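Local coordinates for protein MccF (Escherichia coli, PDB 4IIY) that confers self-immunity against microcin C7, probably acting as a serine hydrolase of the peptidase S66 (LD-carboxypeptidase) family, at residues B[76-81]-B[105-110]; B[96-101]-B[127-132]; B[49-54]-B[148-153]; B[132-137]-B[158-163]. The protein carries 1 engineered substitution. One frame throughout, in Å; residues are numbered along the deposited sequence.

All four contacts lie in the LD-carboxypeptidase N-terminal domain and involve strands of its mixed six-stranded sheet and the helices and loops that join them. Their centres are 11 to 16 Å apart, with interactions 2 and 3 closest. Along the chain, interaction 3 spans 49-54 to 148-153 and so encloses interactions 1 and 2, whose segments alternate; interaction 4 follows interaction 2, shares D132 and helix 131-136 with it, and crosses interaction 3. Y106 bonds to D130 between interactions 1 and 2, E100 and R97 reach S50 and S51 between 2 and 3, and L151 meets T162 between 3 and 4. They run from edge strand 76-79 to helix 148-158, which follows the predicted nucleophile position.

Interaction 1 (B[76-81]-B[105-110]); sequences KLVSGK and VYNPDI
V78 and I110 stand at the two ends of a beta-alpha-beta crossover: strand 76-79 leads through helix 94-105 to strand 110-115, and the two parallel strands are separated in the sheet by strand 45-49. The close part of the contact is apolar. CD1 of I110 reaches to within 4.2 Å of CB of V78, brought there by an extended side chain (chi2 178°) although the CA atoms are 8.0 Å apart. I110 forms the buried side and also packs on L104 of helix 94-105, while V78 lies against T45 of the intervening strand.

On the looser side the loop residue N107, partly exposed as V78 is too, only grazes the valine, its ND2 standing 4.5 Å from V78 CG1. The loop gets its shape from within. A type I turn runs from N107 to I110, closed by the backbone bond from I110 N to N107 O (3.2 Å), and the ammonium group of K139 binds the carbonyl oxygens of both residues. With CG of N107 anti to the backbone N (chi1 -171°), the amide folds over the turn as an Asx turn: OD1 of N107 accepts from D109 N at 3.0 Å, the donor tilted 24° from the carbonyl plane.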
# COMPACT_ATOMS: atom_id res chain seq x y z
N LYS B 76 -13.71 29.64 16.89
CA LYS B 76 -14.22 30.17 15.64
C LYS B 76 -13.71 29.27 14.53
O LYS B 76 -12.56 28.83 14.56
CB LYS B 76 -13.73 31.61 15.44
CG LYS B 76 -14.15 32.53 16.58
CD LYS B 76 -13.39 33.84 16.59
CE LYS B 76 -13.71 34.65 17.84
NZ LYS B 76 -13.44 33.88 19.10
N LEU B 77 -14.56 28.96 13.56
CA LEU B 77 -14.18 28.06 12.48
C LEU B 77 -14.14 28.75 11.13
O LEU B 77 -15.03 29.55 10.79
CB LEU B 77 -15.14 26.87 12.42
CG LEU B 77 -15.32 26.08 13.71
CD1 LEU B 77 -16.25 24.91 13.47
CD2 LEU B 77 -13.99 25.60 14.25
N VAL B 78 -13.10 28.45 10.36
CA VAL B 78 -13.00 28.87 8.97
C VAL B 78 -13.11 27.63 8.08
O VAL B 78 -12.32 26.68 8.20
CB VAL B 78 -11.67 29.60 8.68
CG1 VAL B 78 -11.50 29.85 7.18
CG2 VAL B 78 -11.61 30.92 9.46
N SER B 79 -14.09 27.64 7.20
CA SER B 79 -14.33 26.52 6.30
C SER B 79 -13.43 26.60 5.07
O SER B 79 -13.42 27.61 4.36
CB SER B 79 -15.79 26.53 5.87
OG SER B 79 -16.09 25.45 5.01
N GLY B 80 -12.68 25.54 4.80
CA GLY B 80 -11.87 25.49 3.59
C GLY B 80 -12.73 25.60 2.34
O GLY B 80 -13.91 25.27 2.36
N LYS B 81 -12.13 26.06 1.25
CA LYS B 81 -12.89 26.36 0.04
C LYS B 81 -13.54 25.15 -0.65
O LYS B 81 -14.40 25.32 -1.52
CB LYS B 81 -12.03 27.14 -0.96
CG LYS B 81 -10.92 26.30 -1.57
CD LYS B 81 -9.88 27.15 -2.29
CE LYS B 81 -10.34 27.55 -3.67
NZ LYS B 81 -9.17 27.78 -4.56
N VAL B 105 -3.07 28.25 5.26
CA VAL B 105 -1.75 28.67 5.71
C VAL B 105 -1.57 30.19 5.57
O VAL B 105 -0.92 30.82 6.41
CB VAL B 105 -0.62 27.92 4.95
CG1 VAL B 105 0.75 28.46 5.35
CG2 VAL B 105 -0.73 26.41 5.20
N TYR B 106 -2.17 30.77 4.53
CA TYR B 106 -2.00 32.19 4.24
C TYR B 106 -2.84 33.09 5.16
O TYR B 106 -2.65 34.31 5.18
CB TYR B 106 -2.41 32.50 2.80
CG TYR B 106 -1.63 31.77 1.73
CD1 TYR B 106 -0.32 31.36 1.94
CD2 TYR B 106 -2.22 31.50 0.50
CE1 TYR B 106 0.38 30.69 0.94
CE2 TYR B 106 -1.53 30.83 -0.49
CZ TYR B 106 -0.23 30.43 -0.27
OH TYR B 106 0.47 29.77 -1.25
N ASN B 107 -3.77 32.50 5.89
CA ASN B 107 -4.69 33.27 6.72
C ASN B 107 -4.09 33.54 8.11
O ASN B 107 -3.95 32.63 8.92
CB ASN B 107 -6.01 32.50 6.85
CG ASN B 107 -7.11 33.31 7.52
OD1 ASN B 107 -6.84 34.18 8.35
ND2 ASN B 107 -8.36 33.03 7.16
N PRO B 108 -3.74 34.81 8.39
CA PRO B 108 -3.03 35.08 9.65
C PRO B 108 -3.89 34.90 10.90
O PRO B 108 -3.34 34.84 12.00
CB PRO B 108 -2.61 36.55 9.50
CG PRO B 108 -3.65 37.13 8.62
CD PRO B 108 -4.04 36.05 7.64
N ASP B 109 -5.20 34.81 10.73
CA ASP B 109 -6.10 34.63 11.87
C ASP B 109 -6.18 33.18 12.36
O ASP B 109 -6.68 32.92 13.45
CB ASP B 109 -7.51 35.12 11.54
CG ASP B 109 -7.56 36.60 11.24
OD1 ASP B 109 -6.67 37.34 11.71
OD2 ASP B 109 -8.50 37.04 10.55
N ILE B 110 -5.69 32.24 11.55
CA ILE B 110 -5.83 30.82 11.86
C ILE B 110 -4.68 30.31 12.72
O ILE B 110 -3.52 30.48 12.37
CB ILE B 110 -5.96 29.98 10.57
CG1 ILE B 110 -7.23 30.38 9.82
CG2 ILE B 110 -5.99 28.49 10.89
CD1 ILE B 110 -7.44 29.66 8.51

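Interaction 2 (B[96-101]-B[127-132]); sequences ERAQEF and PFLDYD
The ring of F101 receives L129 at a slant, CD1 of the phenylalanine lying 4.0 Å from CD2 of the leucine. Two other rings are covered from within 127-132: CB of P127 sits 4.0 Å above one face of the F128 ring, displaced toward its rim, and CB of L129 lies likewise above a face of Y131. L129 is thus used on two sides, its CB by the tyrosine and its CD2 branch by helix 94-105. Its CG is anti to the carbonyl carbon (chi1 -60°), and of the two branches CD2, not the extended CD1, turns to F101 and A98.

F128 meets the helix by its stem, CB to CB with A98 at 3.5 Å, a close approach that the small alanine permits. Its ring leads away from A98 and reaches D324 of the second subunit; elsewhere on the helix, NH2 of R97 forms a salt bridge with E280 of that subunit. I154 of helix 148-158 touches both F101 and L129.

The side chains meet across the segments by carbon atoms alone. Polar anchoring comes from N102, the next residue of the helix after F101, which binds F128 O and D130 N: apolar contacts make the interface, while the N102 amide binds the loop backbone.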
# COMPACT_ATOMS: atom_id res chain seq x y z
N GLU B 96 -6.71 21.70 -6.78
CA GLU B 96 -7.73 22.35 -5.96
C GLU B 96 -7.51 22.06 -4.48
O GLU B 96 -7.63 22.94 -3.62
CB GLU B 96 -9.14 21.89 -6.37
CG GLU B 96 -9.66 22.53 -7.66
CD GLU B 96 -11.05 22.02 -8.04
OE1 GLU B 96 -11.33 20.81 -7.92
OE2 GLU B 96 -11.89 22.85 -8.45
N ARG B 97 -7.19 20.80 -4.17
CA ARG B 97 -6.99 20.41 -2.78
C ARG B 97 -5.74 21.05 -2.19
O ARG B 97 -5.73 21.50 -1.03
CB ARG B 97 -6.98 18.89 -2.65
CG ARG B 97 -8.37 18.28 -2.82
CD ARG B 97 -8.33 16.76 -2.77
NE ARG B 97 -7.85 16.20 -4.03
CZ ARG B 97 -7.02 15.16 -4.12
NH1 ARG B 97 -6.54 14.56 -3.04
NH2 ARG B 97 -6.67 14.72 -5.32
N ALA B 98 -4.67 21.14 -2.98
CA ALA B 98 -3.47 21.82 -2.50
C ALA B 98 -3.76 23.30 -2.23
O ALA B 98 -3.33 23.85 -1.23
CB ALA B 98 -2.33 21.66 -3.48
N GLN B 99 -4.52 23.92 -3.14
CA GLN B 99 -4.90 25.32 -2.97
C GLN B 99 -5.72 25.53 -1.70
O GLN B 99 -5.53 26.51 -0.98
CB GLN B 99 -5.73 25.79 -4.17
CG GLN B 99 -5.00 25.83 -5.51
CD GLN B 99 -5.95 25.87 -6.71
OE1 GLN B 99 -7.14 26.16 -6.57
NE2 GLN B 99 -5.42 25.56 -7.89
N GLU B 100 -6.66 24.62 -1.44
CA GLU B 100 -7.51 24.75 -0.26
C GLU B 100 -6.64 24.82 1.00
O GLU B 100 -6.86 25.64 1.88
CB GLU B 100 -8.47 23.57 -0.14
CG GLU B 100 -9.41 23.74 1.06
CD GLU B 100 -10.29 22.54 1.38
OE1 GLU B 100 -9.81 21.39 1.31
OE2 GLU B 100 -11.47 22.78 1.72
N PHE B 101 -5.66 23.93 1.07
CA PHE B 101 -4.77 23.87 2.22
C PHE B 101 -3.89 25.13 2.30
O PHE B 101 -3.77 25.75 3.36
CB PHE B 101 -3.89 22.61 2.15
CG PHE B 101 -3.02 22.41 3.36
CD1 PHE B 101 -1.78 23.01 3.46
CD2 PHE B 101 -3.45 21.60 4.41
CE1 PHE B 101 -0.97 22.83 4.59
CE2 PHE B 101 -2.66 21.41 5.54
CZ PHE B 101 -1.42 22.02 5.62
N PRO B 127 3.59 17.77 -3.89
CA PRO B 127 4.42 18.65 -4.73
C PRO B 127 3.92 20.09 -4.80
O PRO B 127 4.66 20.96 -5.28
CB PRO B 127 4.32 18.00 -6.12
CG PRO B 127 3.93 16.57 -5.85
CD PRO B 127 3.01 16.66 -4.66
N PHE B 128 2.71 20.36 -4.32
CA PHE B 128 2.02 21.62 -4.57
C PHE B 128 1.78 22.46 -3.32
O PHE B 128 1.22 23.56 -3.39
CB PHE B 128 0.69 21.35 -5.27
CG PHE B 128 0.83 20.54 -6.52
CD1 PHE B 128 1.37 21.11 -7.67
CD2 PHE B 128 0.48 19.19 -6.55
CE1 PHE B 128 1.54 20.36 -8.83
CE2 PHE B 128 0.63 18.44 -7.70
CZ PHE B 128 1.16 19.02 -8.85
N LEU B 129 2.20 21.96 -2.16
CA LEU B 129 2.03 22.73 -0.92
C LEU B 129 3.06 23.85 -0.85
O LEU B 129 4.18 23.72 -1.34
CB LEU B 129 2.16 21.85 0.32
CG LEU B 129 1.16 20.72 0.45
CD1 LEU B 129 1.32 20.06 1.82
CD2 LEU B 129 -0.26 21.24 0.27
N ASP B 130 2.67 24.95 -0.22
CA ASP B 130 3.56 26.10 -0.12
C ASP B 130 4.42 25.98 1.13
O ASP B 130 4.10 26.55 2.18
CB ASP B 130 2.74 27.39 -0.11
CG ASP B 130 3.58 28.63 -0.34
OD1 ASP B 130 4.80 28.58 -0.09
OD2 ASP B 130 3.00 29.66 -0.77
N TYR B 131 5.50 25.22 1.01
CA TYR B 131 6.36 24.94 2.17
C TYR B 131 6.99 26.20 2.73
O TYR B 131 7.13 26.34 3.94
CB TYR B 131 7.41 23.87 1.83
CG TYR B 131 6.74 22.58 1.47
CD1 TYR B 131 6.10 21.83 2.45
CD2 TYR B 131 6.67 22.13 0.17
CE1 TYR B 131 5.43 20.66 2.14
CE2 TYR B 131 6.01 20.96 -0.16
CZ TYR B 131 5.38 20.23 0.83
OH TYR B 131 4.71 19.06 0.53
N ASP B 132 7.36 27.13 1.85
CA ASP B 132 7.94 28.39 2.33
C ASP B 132 6.95 29.15 3.20
O ASP B 132 7.32 29.72 4.22
CB ASP B 132 8.40 29.26 1.16
CG ASP B 132 9.63 28.72 0.47
OD1 ASP B 132 10.38 27.95 1.10
OD2 ASP B 132 9.86 29.08 -0.70

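Interaction 3 (B[49-54]-B[148-153]); sequences FSSSAP and TALLAG
F49, the last residue of strand 45-49, meets L150 where the parallel part of the mixed six-stranded sheet gives way to its loops. Its CG lies between the backbone N and the carbonyl carbon (chi1 67°), which points the ring at the leucine; CD1 of L150 meets it obliquely, 3.7 Å from CE1 of F49, the two side chains approaching from opposite directions. The ring's other neighbours include F101, stacked edge-to-face.

S50 turns elsewhere: its backbone N bonds to E100 and its hydroxyl to T116. At S51 the chain comes back to the helix. CB of S51 lies in the plane of the F49 ring, at its edge, and both side-chain atoms of the serine stand by the leucine methyl, OG of S51 at 3.9 Å from CD1 of L150. The carbonyl of S51 is held by R97. Next, the hydroxyl of S52 binds the backbone N atoms of D120 and N121, A53 pairs through its backbone with G118, and P54 occupies the N-cap position of helix 55-58.

Helix 148-158 begins just after A145, the engineered residue at the predicted nucleophile position, whose carbonyl binds the hydroxyl of T148. The side chain of S51 is about 9 Å from that of A145 and equally far from the bound glutamylsulfamoyl inosine. L150 enters the contact by one methyl, CD1, which touches both F49 and S51.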
# COMPACT_ATOMS: atom_id res chain seq x y z
N PHE B 49 -9.89 21.63 6.30
CA PHE B 49 -9.67 21.32 4.89
C PHE B 49 -10.00 19.86 4.61
O PHE B 49 -9.92 19.01 5.51
CB PHE B 49 -8.21 21.60 4.51
CG PHE B 49 -7.23 20.68 5.17
CD1 PHE B 49 -6.75 19.57 4.51
CD2 PHE B 49 -6.82 20.90 6.47
CE1 PHE B 49 -5.87 18.70 5.13
CE2 PHE B 49 -5.93 20.05 7.09
CZ PHE B 49 -5.46 18.94 6.42
N SER B 50 -10.35 19.56 3.36
CA SER B 50 -10.67 18.20 2.92
C SER B 50 -9.68 17.77 1.84
O SER B 50 -9.88 18.00 0.64
CB SER B 50 -12.10 18.15 2.38
OG SER B 50 -13.04 18.59 3.36
N SER B 51 -8.60 17.13 2.28
CA SER B 51 -7.52 16.75 1.36
C SER B 51 -7.79 15.45 0.61
O SER B 51 -7.00 15.07 -0.27
CB SER B 51 -6.17 16.68 2.07
OG SER B 51 -6.16 15.71 3.12
N SER B 52 -8.88 14.77 0.93
CA SER B 52 -9.21 13.52 0.24
C SER B 52 -10.73 13.32 0.13
O SER B 52 -11.37 13.93 -0.74
CB SER B 52 -8.52 12.33 0.91
OG SER B 52 -8.59 11.17 0.10
N ALA B 53 -11.33 12.50 0.98
CA ALA B 53 -12.76 12.19 0.85
C ALA B 53 -13.64 13.40 1.14
O ALA B 53 -13.36 14.15 2.07
CB ALA B 53 -13.14 11.03 1.75
N PRO B 54 -14.73 13.56 0.37
CA PRO B 54 -15.59 14.75 0.52
C PRO B 54 -16.65 14.59 1.61
O PRO B 54 -17.85 14.75 1.34
CB PRO B 54 -16.25 14.85 -0.85
CG PRO B 54 -16.41 13.43 -1.27
CD PRO B 54 -15.12 12.76 -0.80
N THR B 148 -1.84 11.48 7.32
CA THR B 148 -0.44 11.16 7.58
C THR B 148 0.49 11.63 6.46
O THR B 148 1.59 12.09 6.71
CB THR B 148 -0.27 9.64 7.73
OG1 THR B 148 -0.98 9.17 8.87
CG2 THR B 148 1.20 9.25 7.88
N ALA B 149 0.06 11.49 5.21
CA ALA B 149 0.94 11.90 4.11
C ALA B 149 1.34 13.37 4.24
O ALA B 149 2.50 13.73 3.99
CB ALA B 149 0.28 11.62 2.76
N LEU B 150 0.39 14.21 4.62
CA LEU B 150 0.66 15.64 4.84
C LEU B 150 1.44 15.90 6.12
O LEU B 150 2.36 16.71 6.12
CB LEU B 150 -0.63 16.45 4.87
CG LEU B 150 -1.56 16.30 3.68
CD1 LEU B 150 -2.68 17.32 3.80
CD2 LEU B 150 -0.81 16.46 2.36
N LEU B 151 1.08 15.24 7.21
CA LEU B 151 1.77 15.46 8.48
C LEU B 151 3.24 15.10 8.35
O LEU B 151 4.12 15.86 8.77
CB LEU B 151 1.13 14.62 9.59
CG LEU B 151 -0.35 14.89 9.87
CD1 LEU B 151 -0.89 13.86 10.85
CD2 LEU B 151 -0.59 16.30 10.40
N ALA B 152 3.50 13.93 7.78
CA ALA B 152 4.87 13.45 7.61
C ALA B 152 5.61 14.26 6.54
O ALA B 152 6.78 14.62 6.71
CB ALA B 152 4.88 11.97 7.27
N GLY B 153 4.94 14.54 5.42
CA GLY B 153 5.56 15.28 4.35
C GLY B 153 5.94 16.70 4.74
O GLY B 153 7.02 17.20 4.39

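Interaction 4 (B[132-137]-B[158-163]); sequences DAIIAN and TGLITF
I135 and T158 slide past each other in opposite directions, while beside them I134 and L160 cross at about a right angle. In the first pair, CG1 of the isoleucine lies 3.7 Å from CB of T158, and its CD1 runs on along the threonine methyl. In the second, CG2 of I134 meets CD2 of L160 at 3.8 Å. I134 and L160 are buried and both touch I154, whereas I135 lies at the exposed margin.

The contact sets helix 131-136 against the end of helix 148-158 and the turn leading into strand 162-164. T158 has its hydroxyl in the crowded position between the backbone N and the carbonyl carbon (chi1 71°), which puts CG2 toward the isoleucines and frees OG1 for its own chain. OG1 binds I154 O and accepts from L160 N at 3.1 Å in a fairly straight bond (160°), an ST turn around G159, whose positive phi ends the helix. A valine in its place would probably keep a methyl against I135 but leave L160 N and I154 O without their hydroxyl partner, so that the turn might loosen.

At its far end helix 131-136 is closed by N137: ND2 of N137 bonds A133 O at 2.9 Å, in the carbonyl plane on a lone pair, and N137 N grips the same oxygen. The chemistry is therefore divided: only carbon atoms of the side chains meet across the two segments, while the side-chain hydrogen bonds of N137 and T158 stay local, at the end of each helix.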
# COMPACT_ATOMS: atom_id res chain seq x y z
N ASP B 132 7.36 27.13 1.85
CA ASP B 132 7.94 28.39 2.33
C ASP B 132 6.95 29.15 3.20
O ASP B 132 7.32 29.72 4.22
CB ASP B 132 8.40 29.26 1.16
CG ASP B 132 9.63 28.72 0.47
OD1 ASP B 132 10.38 27.95 1.10
OD2 ASP B 132 9.86 29.08 -0.70
N ALA B 133 5.68 29.14 2.81
CA ALA B 133 4.65 29.84 3.59
C ALA B 133 4.41 29.13 4.92
O ALA B 133 4.14 29.78 5.93
CB ALA B 133 3.36 29.96 2.80
N ILE B 134 4.50 27.81 4.93
CA ILE B 134 4.36 27.04 6.16
C ILE B 134 5.48 27.40 7.13
O ILE B 134 5.25 27.57 8.33
CB ILE B 134 4.36 25.53 5.88
CG1 ILE B 134 3.09 25.16 5.11
CG2 ILE B 134 4.45 24.73 7.17
CD1 ILE B 134 3.09 23.75 4.55
N ILE B 135 6.69 27.53 6.61
CA ILE B 135 7.82 27.92 7.44
C ILE B 135 7.66 29.34 7.98
O ILE B 135 7.95 29.61 9.14
CB ILE B 135 9.14 27.79 6.67
CG1 ILE B 135 9.44 26.31 6.41
CG2 ILE B 135 10.29 28.45 7.42
CD1 ILE B 135 10.48 26.06 5.35
N ALA B 136 7.18 30.24 7.13
CA ALA B 136 7.02 31.65 7.51
C ALA B 136 5.89 31.85 8.51
O ALA B 136 5.91 32.78 9.31
CB ALA B 136 6.78 32.51 6.27
N ASN B 137 4.89 30.97 8.45
CA ASN B 137 3.67 31.11 9.24
C ASN B 137 3.31 29.78 9.90
O ASN B 137 2.31 29.16 9.54
CB ASN B 137 2.50 31.55 8.35
CG ASN B 137 2.85 32.74 7.47
OD1 ASN B 137 2.80 33.89 7.90
ND2 ASN B 137 3.21 32.46 6.21
N THR B 158 10.00 20.76 6.25
CA THR B 158 10.08 22.01 7.01
C THR B 158 10.59 21.85 8.44
O THR B 158 10.97 22.85 9.06
CB THR B 158 8.71 22.74 7.11
OG1 THR B 158 7.84 22.00 7.97
CG2 THR B 158 8.07 22.90 5.74
N GLY B 159 10.56 20.63 8.97
CA GLY B 159 10.89 20.42 10.36
C GLY B 159 9.81 20.83 11.34
O GLY B 159 10.02 20.75 12.55
N LEU B 160 8.65 21.27 10.84
CA LEU B 160 7.53 21.64 11.70
C LEU B 160 6.98 20.44 12.46
O LEU B 160 6.73 19.38 11.88
CB LEU B 160 6.41 22.26 10.86
CG LEU B 160 5.13 22.68 11.60
CD1 LEU B 160 5.40 23.76 12.65
CD2 LEU B 160 4.10 23.16 10.59
N ILE B 161 6.79 20.61 13.76
CA ILE B 161 6.15 19.58 14.57
C ILE B 161 4.64 19.65 14.34
O ILE B 161 3.98 20.63 14.71
CB ILE B 161 6.49 19.74 16.06
CG1 ILE B 161 8.02 19.67 16.25
CG2 ILE B 161 5.75 18.70 16.89
CD1 ILE B 161 8.67 18.43 15.65
N THR B 162 4.13 18.63 13.66
CA THR B 162 2.71 18.45 13.38
C THR B 162 2.12 17.39 14.32
O THR B 162 2.86 16.76 15.08
CB THR B 162 2.47 18.05 11.91
OG1 THR B 162 3.02 16.74 11.67
CG2 THR B 162 3.09 19.05 10.97
N PHE B 163 0.80 17.19 14.26
CA PHE B 163 0.10 16.41 15.28
C PHE B 163 -0.77 15.30 14.71
O PHE B 163 -1.59 15.54 13.83
CB PHE B 163 -0.76 17.35 16.14
CG PHE B 163 0.05 18.34 16.92
CD1 PHE B 163 0.39 18.09 18.23
CD2 PHE B 163 0.53 19.49 16.31
CE1 PHE B 163 1.18 19.00 18.94
CE2 PHE B 163 1.32 20.39 17.00
CZ PHE B 163 1.65 20.15 18.32